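Local coordinates for metallo-beta-lactamase family protein (Staphylococcus aureus, PDB 3R2U) that binds an iron ion in a metallo-beta-lactamase fold and is probably a persulfide dioxygenase-like enzyme of sulfur metabolism, at residues Phe247-Asn250 and Thr254-Asp257; Arg178-Glu183 and Gln272-Asn277. All coordinates share one frame; numbering follows the deposited sequence. Where two conformers were deposited one is given.

Overall arrangement
Contact 2 lies nearer the centre of the chain, beside the iron, and contact 1 farther out: their centres are about 12 Å and about 25 Å from the chain centre. Contact 1 is local, joining the loop after helix 237-243 to the start of helix 252-260; contact 2 is long-range, tying the loop after strand 164-168 to helix 269-279, the next helix in the chain. Contact 1 is therefore nested within the loop that contact 2 closes. Their centres are 24 Å apart and their nearest atoms about 7 Å, without touching. Helix 252-260 connects them, because Leu259 and Ile260 pack on Pro179. Contact 2 borders the iron site, whereas contact 1 is peripheral packing.

Contact 1 of 2, residues Phe247-Asn250 and Thr254-Asp257; sequences FSEN and TFID
Glu249 lays its side chain across the first turn of helix 252-260, its carboxylate against Thr254 and its aliphatic part against Phe255. The chain leaves the backbone with CG anti to N (chi1 -178°) and then bends at chi2 (54°), which turns the carboxylate aside toward Thr254 while CG stays over the helix backbone, 3.8 Å from Phe255 N. CG also meets CB of Phe255 at 3.9 Å. Glu249 and Thr254 cross at about a right angle, and the methyl rather than the hydroxyl of the threonine takes most of the touch: CG2 lies 3.6 Å from Glu249 OE2, and CB is as close to OE1. These are van der Waals contacts. The polar partner of OE1 is the backbone N of Asn251, just ahead of the helix, and Asn251 in turn uses its OD1 to accept a hydrogen bond from Thr254 N. The turn between the two segments is thus held by two side-chain-to-backbone bonds, and the one from Asn251 N to OE1 probably limits the swing of the carboxylate.

The Phe255 ring, by contrast, is buried. Its CD2 is 4.0 Å from Glu249 O, which approaches obliquely, and 4.2 Å from Glu249 CB. Phe200 of helix 191-206 meets the ring edge-to-face, and Trp245 meets it with the planes at about 40°. The loop after helix 237-243 thus folds back on the first turn of helix 252-260, with the aromatic group as its inner layer. Chemically the carboxylate does double duty: it packs against Thr254 CB and CG2 while OE1 takes its hydrogen bond from Asn251 N. A carboxylate bonded to the N-H just before a helix and lying near its N-terminal end probably gains some electrostatic stabilisation.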
ATOM      1  N   PHE A 247     -27.631  34.838   3.971  1.00 28.10           N
ATOM      2  CA  PHE A 247     -27.752  35.558   5.238  1.00 28.47           C
ATOM      3  C   PHE A 247     -28.024  37.053   5.129  1.00 30.55           C
ATOM      4  O   PHE A 247     -28.380  37.674   6.128  1.00 30.87           O
ATOM      5  CB  PHE A 247     -26.504  35.318   6.091  1.00 27.91           C
ATOM      6  CG  PHE A 247     -26.428  33.939   6.632  1.00 25.53           C
ATOM      7  CD1 PHE A 247     -26.921  33.654   7.883  1.00 27.02           C
ATOM      8  CD2 PHE A 247     -25.909  32.907   5.870  1.00 27.37           C
ATOM      9  CE1 PHE A 247     -26.876  32.352   8.378  1.00 26.68           C
ATOM     10  CE2 PHE A 247     -25.860  31.613   6.357  1.00 25.91           C
ATOM     11  CZ  PHE A 247     -26.343  31.341   7.619  1.00 25.32           C
ATOM     12  N   SER A 248     -27.875  37.623   3.932  1.00 31.48           N
ATOM     13  CA  SER A 248     -28.097  39.055   3.717  1.00 34.10           C
ATOM     14  C   SER A 248     -29.381  39.363   2.973  1.00 35.01           C
ATOM     15  O   SER A 248     -29.805  40.512   2.952  1.00 35.17           O
ATOM     16  CB  SER A 248     -26.942  39.659   2.910  1.00 34.74           C
ATOM     17  OG  SER A 248     -25.737  39.518   3.605  1.00 37.86           O
ATOM     18  N   GLU A 249     -29.976  38.359   2.332  1.00 34.94           N
ATOM     19  CA  GLU A 249     -31.213  38.580   1.598  1.00 36.40           C
ATOM     20  C   GLU A 249     -32.371  38.450   2.570  1.00 37.25           C
ATOM     21  O   GLU A 249     -32.719  37.342   2.986  1.00 37.23           O
ATOM     22  CB  GLU A 249     -31.368  37.585   0.450  1.00 35.91           C
ATOM     23  CG  GLU A 249     -32.632  37.823  -0.352  1.00 38.42           C
ATOM     24  CD  GLU A 249     -32.695  39.259  -0.838  1.00 42.40           C
ATOM     25  OE1 GLU A 249     -33.639  39.988  -0.466  1.00 42.96           O
ATOM     26  OE2 GLU A 249     -31.743  39.675  -1.515  1.00 44.99           O
ATOM     27  N   ASN A 250     -32.966  39.577   2.939  1.00 38.08           N
ATOM     28  CA  ASN A 250     -34.069  39.548   3.893  1.00 39.61           C
ATOM     29  C   ASN A 250     -35.461  39.701   3.263  1.00 40.60           C
ATOM     30  O   ASN A 250     -36.469  39.719   3.969  1.00 42.39           O
ATOM     31  CB  ASN A 250     -33.798  40.552   5.022  1.00 39.66           C
ATOM     32  CG  ASN A 250     -32.576  40.161   5.852  1.00 42.98           C
ATOM     33  OD1 ASN A 250     -32.338  38.971   6.105  1.00 43.91           O
ATOM     34  ND2 ASN A 250     -31.803  41.152   6.282  1.00 44.71           N
ATOM     35  N   THR A 254     -37.470  37.530  -3.030  1.00 40.33           N
ATOM     36  CA  THR A 254     -36.192  37.591  -3.739  1.00 39.24           C
ATOM     37  C   THR A 254     -35.341  36.371  -3.376  1.00 37.23           C
ATOM     38  O   THR A 254     -34.645  35.816  -4.221  1.00 37.46           O
ATOM     39  CB  THR A 254     -35.426  38.869  -3.375  1.00 38.95           C
ATOM     40  OG1 THR A 254     -36.227  40.004  -3.700  1.00 40.46           O
ATOM     41  CG2 THR A 254     -34.089  38.960  -4.123  1.00 38.31           C
ATOM     42  N   PHE A 255     -35.408  35.984  -2.106  1.00 35.61           N
ATOM     43  CA  PHE A 255     -34.687  34.835  -1.584  1.00 33.91           C
ATOM     44  C   PHE A 255     -35.147  33.575  -2.295  1.00 34.99           C
ATOM     45  O   PHE A 255     -34.328  32.818  -2.821  1.00 33.30           O
ATOM     46  CB  PHE A 255     -34.955  34.719  -0.083  1.00 33.90           C
ATOM     47  CG  PHE A 255     -34.240  33.593   0.581  1.00 31.18           C
ATOM     48  CD1 PHE A 255     -34.810  32.330   0.635  1.00 31.51           C
ATOM     49  CD2 PHE A 255     -33.010  33.801   1.194  1.00 32.50           C
ATOM     50  CE1 PHE A 255     -34.147  31.278   1.271  1.00 31.55           C
ATOM     51  CE2 PHE A 255     -32.344  32.752   1.832  1.00 31.70           C
ATOM     52  CZ  PHE A 255     -32.923  31.491   1.866  1.00 30.46           C
ATOM     53  N   ILE A 256     -36.465  33.367  -2.308  1.00 35.23           N
ATOM     54  CA  ILE A 256     -37.057  32.211  -2.951  1.00 37.22           C
ATOM     55  C   ILE A 256     -36.636  32.141  -4.408  1.00 39.08           C
ATOM     56  O   ILE A 256     -36.162  31.100  -4.868  1.00 37.17           O
ATOM     57  CB  ILE A 256     -38.596  32.254  -2.894  1.00 38.92           C
ATOM     58  CG1 ILE A 256     -39.077  32.038  -1.462  1.00 37.67           C
ATOM     59  CG2 ILE A 256     -39.205  31.182  -3.820  1.00 38.41           C
ATOM     60  CD1 ILE A 256     -40.562  32.328  -1.293  1.00 39.72           C
ATOM     61  N   ASP A 257     -36.809  33.249  -5.130  0.70 40.99           N
ATOM     62  CA  ASP A 257     -36.451  33.306  -6.545  0.70 43.32           C
ATOM     63  C   ASP A 257     -34.994  32.940  -6.786  0.70 42.66           C
ATOM     64  O   ASP A 257     -34.702  32.129  -7.661  0.70 42.86           O
ATOM     65  CB  ASP A 257     -36.693  34.696  -7.139  0.70 45.11           C
ATOM     66  CG  ASP A 257     -36.360  34.754  -8.626  0.70 46.84           C
ATOM     67  OD1 ASP A 257     -36.900  33.939  -9.408  0.70 47.04           O
ATOM     68  OD2 ASP A 257     -35.570  35.628  -9.016  0.70 49.42           O
TER

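Contact 2 of 2, residues Arg178-Glu183 and Gln272-Asn277; sequences RPDLLE and QMKKIN
CG of Lys274 stands anti to the backbone N (chi1 -154°), and a bend at chi2 brings CE to Asp180, while a further bend at chi4 sets the place of NZ; Lys275, with CG anti to the carbonyl carbon (chi1 -57°), needs three bends to reach Glu183. Two lysines of helix 269-279 thus address two acids of the loop that, in this metallo-beta-lactamase fold, follows strand 164-168. The inner pair crosses obliquely. Asp180 OD2 rests 3.1 Å from Lys274 CE; the ammonium nitrogen lies farther, and the salt bridge to NZ is long, at 3.8 Å. That NZ also donates a hydrogen bond to Ile81 O, linking the helix to the loop beside His80. The Asp180 side chain comes within about 4 Å of the iron bound by His80, His143 and Asp169. Arg178 O accepts a bond from His143 ND1, consistent with a second-shell role in positioning this iron ligand. The outer pair is at the surface, and its poorly ordered glutamate also touches a crystal neighbour, so its geometry deserves caution. There, Lys275 NZ donates a salt-bridge hydrogen bond of 2.7 Å to the syn lone pair of Glu183 OE2.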
ATOM      1  N   ARG A 178     -30.368  23.671  -1.756  1.00 30.03           N
ATOM      2  CA  ARG A 178     -31.529  23.980  -2.557  1.00 31.66           C
ATOM      3  C   ARG A 178     -32.496  22.849  -2.293  1.00 32.25           C
ATOM      4  O   ARG A 178     -32.065  21.727  -2.008  1.00 29.41           O
ATOM      5  CB  ARG A 178     -31.197  24.016  -4.062  1.00 34.71           C
ATOM      6  CG  ARG A 178     -30.125  25.063  -4.503  1.00 39.04           C
ATOM      7  CD  ARG A 178     -30.475  26.442  -4.020  1.00 42.00           C
ATOM      8  NE  ARG A 178     -29.807  27.545  -4.730  1.00 45.08           N
ATOM      9  CZ  ARG A 178     -28.739  28.223  -4.294  1.00 43.35           C
ATOM     10  NH1 ARG A 178     -28.146  27.934  -3.146  1.00 37.49           N
ATOM     11  NH2 ARG A 178     -28.256  29.211  -5.027  1.00 47.02           N
ATOM     12  N   PRO A 179     -33.811  23.113  -2.408  1.00 34.61           N
ATOM     13  CA  PRO A 179     -34.756  22.025  -2.170  1.00 36.20           C
ATOM     14  C   PRO A 179     -34.584  20.876  -3.157  1.00 38.66           C
ATOM     15  O   PRO A 179     -34.544  21.114  -4.360  1.00 38.32           O
ATOM     16  CB  PRO A 179     -36.120  22.692  -2.367  1.00 37.56           C
ATOM     17  CG  PRO A 179     -35.866  24.160  -2.195  1.00 36.61           C
ATOM     18  CD  PRO A 179     -34.490  24.381  -2.715  1.00 34.38           C
ATOM     19  N   ASP A 180     -34.429  19.651  -2.645  1.00 41.88           N
ATOM     20  CA  ASP A 180     -34.350  18.452  -3.503  1.00 45.38           C
ATOM     21  C   ASP A 180     -35.619  18.366  -4.332  1.00 48.36           C
ATOM     22  O   ASP A 180     -36.710  18.571  -3.811  1.00 48.91           O
ATOM     23  CB  ASP A 180     -34.223  17.155  -2.676  1.00 44.59           C
ATOM     24  CG  ASP A 180     -32.806  16.868  -2.235  1.00 46.22           C
ATOM     25  OD1 ASP A 180     -31.890  17.591  -2.686  1.00 54.55           O
ATOM     26  OD2 ASP A 180     -32.599  15.907  -1.456  1.00 37.06           O
ATOM     27  N   LEU A 181     -35.474  18.059  -5.617  1.00 51.69           N
ATOM     28  CA  LEU A 181     -36.625  17.942  -6.493  1.00 54.31           C
ATOM     29  C   LEU A 181     -37.395  16.656  -6.214  1.00 55.71           C
ATOM     30  O   LEU A 181     -36.888  15.739  -5.579  1.00 54.42           O
ATOM     31  CB  LEU A 181     -36.220  18.016  -7.974  1.00 55.85           C
ATOM     32  CG  LEU A 181     -35.611  19.335  -8.475  1.00 57.54           C
ATOM     33  CD1 LEU A 181     -35.576  19.356 -10.019  1.00 56.37           C
ATOM     34  CD2 LEU A 181     -36.391  20.553  -7.939  1.00 56.33           C
ATOM     35  N   LEU A 182     -38.632  16.608  -6.694  1.00 58.87           N
ATOM     36  CA  LEU A 182     -39.497  15.449  -6.495  1.00 60.10           C
ATOM     37  C   LEU A 182     -39.675  14.711  -7.804  1.00 61.55           C
ATOM     38  O   LEU A 182     -39.462  15.277  -8.883  1.00 62.52           O
ATOM     39  CB  LEU A 182     -40.870  15.885  -5.970  1.00 60.66           C
ATOM     40  CG  LEU A 182     -40.879  16.643  -4.638  1.00 60.69           C
ATOM     41  CD1 LEU A 182     -42.301  17.104  -4.320  1.00 62.99           C
ATOM     42  CD2 LEU A 182     -40.296  15.782  -3.500  1.00 58.44           C
ATOM     43  N   GLU A 183     -40.058  13.444  -7.707  1.00 61.58           N
ATOM     44  CA  GLU A 183     -40.312  12.668  -8.899  1.00 63.15           C
ATOM     45  C   GLU A 183     -41.586  13.163  -9.579  1.00 64.32           C
ATOM     46  O   GLU A 183     -42.583  13.487  -8.915  1.00 62.78           O
ATOM     47  CB  GLU A 183     -40.447  11.185  -8.588  1.00 63.84           C
ATOM     48  CG  GLU A 183     -39.186  10.531  -8.074  1.00 64.56           C
ATOM     49  CD  GLU A 183     -39.294   9.019  -8.087  1.00 66.62           C
ATOM     50  OE1 GLU A 183     -40.256   8.502  -8.699  1.00 68.38           O
ATOM     51  OE2 GLU A 183     -38.420   8.349  -7.500  1.00 66.24           O
ATOM     52  N   GLN A 272     -32.253   7.926  -7.351  1.00 27.74           N
ATOM     53  CA  GLN A 272     -32.094   6.553  -6.865  1.00 26.88           C
ATOM     54  C   GLN A 272     -31.527   6.538  -5.470  1.00 24.54           C
ATOM     55  O   GLN A 272     -31.888   5.688  -4.674  1.00 23.05           O
ATOM     56  CB  GLN A 272     -31.171   5.765  -7.806  1.00 27.62           C
ATOM     57  CG  GLN A 272     -30.932   4.276  -7.431  1.00 30.15           C
ATOM     58  CD  GLN A 272     -32.166   3.409  -7.636  1.00 34.98           C
ATOM     59  OE1 GLN A 272     -33.154   3.838  -8.230  1.00 42.62           O
ATOM     60  NE2 GLN A 272     -32.111   2.193  -7.143  1.00 38.39           N
ATOM     61  N   MET A 273     -30.615   7.474  -5.174  1.00 24.25           N
ATOM     62  CA  MET A 273     -29.969   7.526  -3.855  1.00 24.08           C
ATOM     63  C   MET A 273     -30.963   7.819  -2.767  1.00 22.72           C
ATOM     64  O   MET A 273     -30.869   7.283  -1.667  1.00 23.09           O
ATOM     65  CB  MET A 273     -28.895   8.625  -3.808  1.00 25.22           C
ATOM     66  CG  MET A 273     -27.743   8.418  -4.715  1.00 29.44           C
ATOM     67  SD  MET A 273     -26.400   7.493  -3.987  1.00 31.68           S
ATOM     68  CE  MET A 273     -27.200   6.109  -3.250  1.00 28.93           C
ATOM     69  N   LYS A 274     -31.896   8.699  -3.071  1.00 21.78           N
ATOM     70  CA  LYS A 274     -32.916   9.101  -2.124  1.00 23.71           C
ATOM     71  C   LYS A 274     -33.765   7.888  -1.698  1.00 23.22           C
ATOM     72  O   LYS A 274     -34.156   7.752  -0.536  1.00 21.12           O
ATOM     73  CB  LYS A 274     -33.810  10.149  -2.778  1.00 24.76           C
ATOM     74  CG  LYS A 274     -34.493  11.090  -1.832  1.00 34.50           C
ATOM     75  CD  LYS A 274     -33.629  12.340  -1.607  1.00 38.41           C
ATOM     76  CE  LYS A 274     -34.379  13.415  -0.841  1.00 41.14           C
ATOM     77  NZ  LYS A 274     -34.333  13.269   0.631  1.00 37.59           N
ATOM     78  N   LYS A 275     -34.076   7.035  -2.668  1.00 22.70           N
ATOM     79  CA  LYS A 275     -34.866   5.816  -2.414  1.00 23.91           C
ATOM     80  C   LYS A 275     -34.050   4.809  -1.622  1.00 22.92           C
ATOM     81  O   LYS A 275     -34.540   4.222  -0.680  1.00 23.05           O
ATOM     82  CB  LYS A 275     -35.275   5.188  -3.744  1.00 26.25           C
ATOM     83  CG  LYS A 275     -36.068   6.117  -4.659  1.00 31.75           C
ATOM     84  CD  LYS A 275     -35.755   5.789  -6.136  1.00 40.97           C
ATOM     85  CE  LYS A 275     -36.733   4.868  -6.813  1.00 42.71           C
ATOM     86  NZ  LYS A 275     -37.854   5.693  -7.370  1.00 46.74           N
ATOM     87  N   ILE A 276     -32.796   4.591  -2.020  1.00 21.56           N
ATOM     88  CA  ILE A 276     -31.903   3.689  -1.273  1.00 21.62           C
ATOM     89  C   ILE A 276     -31.759   4.130   0.179  1.00 21.27           C
ATOM     90  O   ILE A 276     -31.734   3.310   1.101  1.00 20.61           O
ATOM     91  CB  ILE A 276     -30.514   3.628  -1.947  1.00 22.13           C
ATOM     92  CG1 ILE A 276     -30.628   2.795  -3.227  1.00 25.76           C
ATOM     93  CG2 ILE A 276     -29.464   3.063  -1.013  1.00 21.59           C
ATOM     94  CD1 ILE A 276     -29.356   2.765  -4.051  1.00 29.84           C
ATOM     95  N   ASN A 277     -31.644   5.439   0.384  1.00 19.53           N
ATOM     96  CA  ASN A 277     -31.526   5.981   1.719  1.00 18.38           C
ATOM     97  C   ASN A 277     -32.810   5.966   2.521  1.00 19.91           C
ATOM     98  O   ASN A 277     -32.785   5.788   3.740  1.00 18.94           O
ATOM     99  CB  ASN A 277     -30.905   7.378   1.651  1.00 18.73           C
ATOM    100  CG  ASN A 277     -29.443   7.299   1.264  1.00 20.24           C
ATOM    101  OD1 ASN A 277     -28.787   6.310   1.602  1.00 21.71           O
ATOM    102  ND2 ASN A 277     -28.941   8.278   0.511  1.00 16.58           N
TER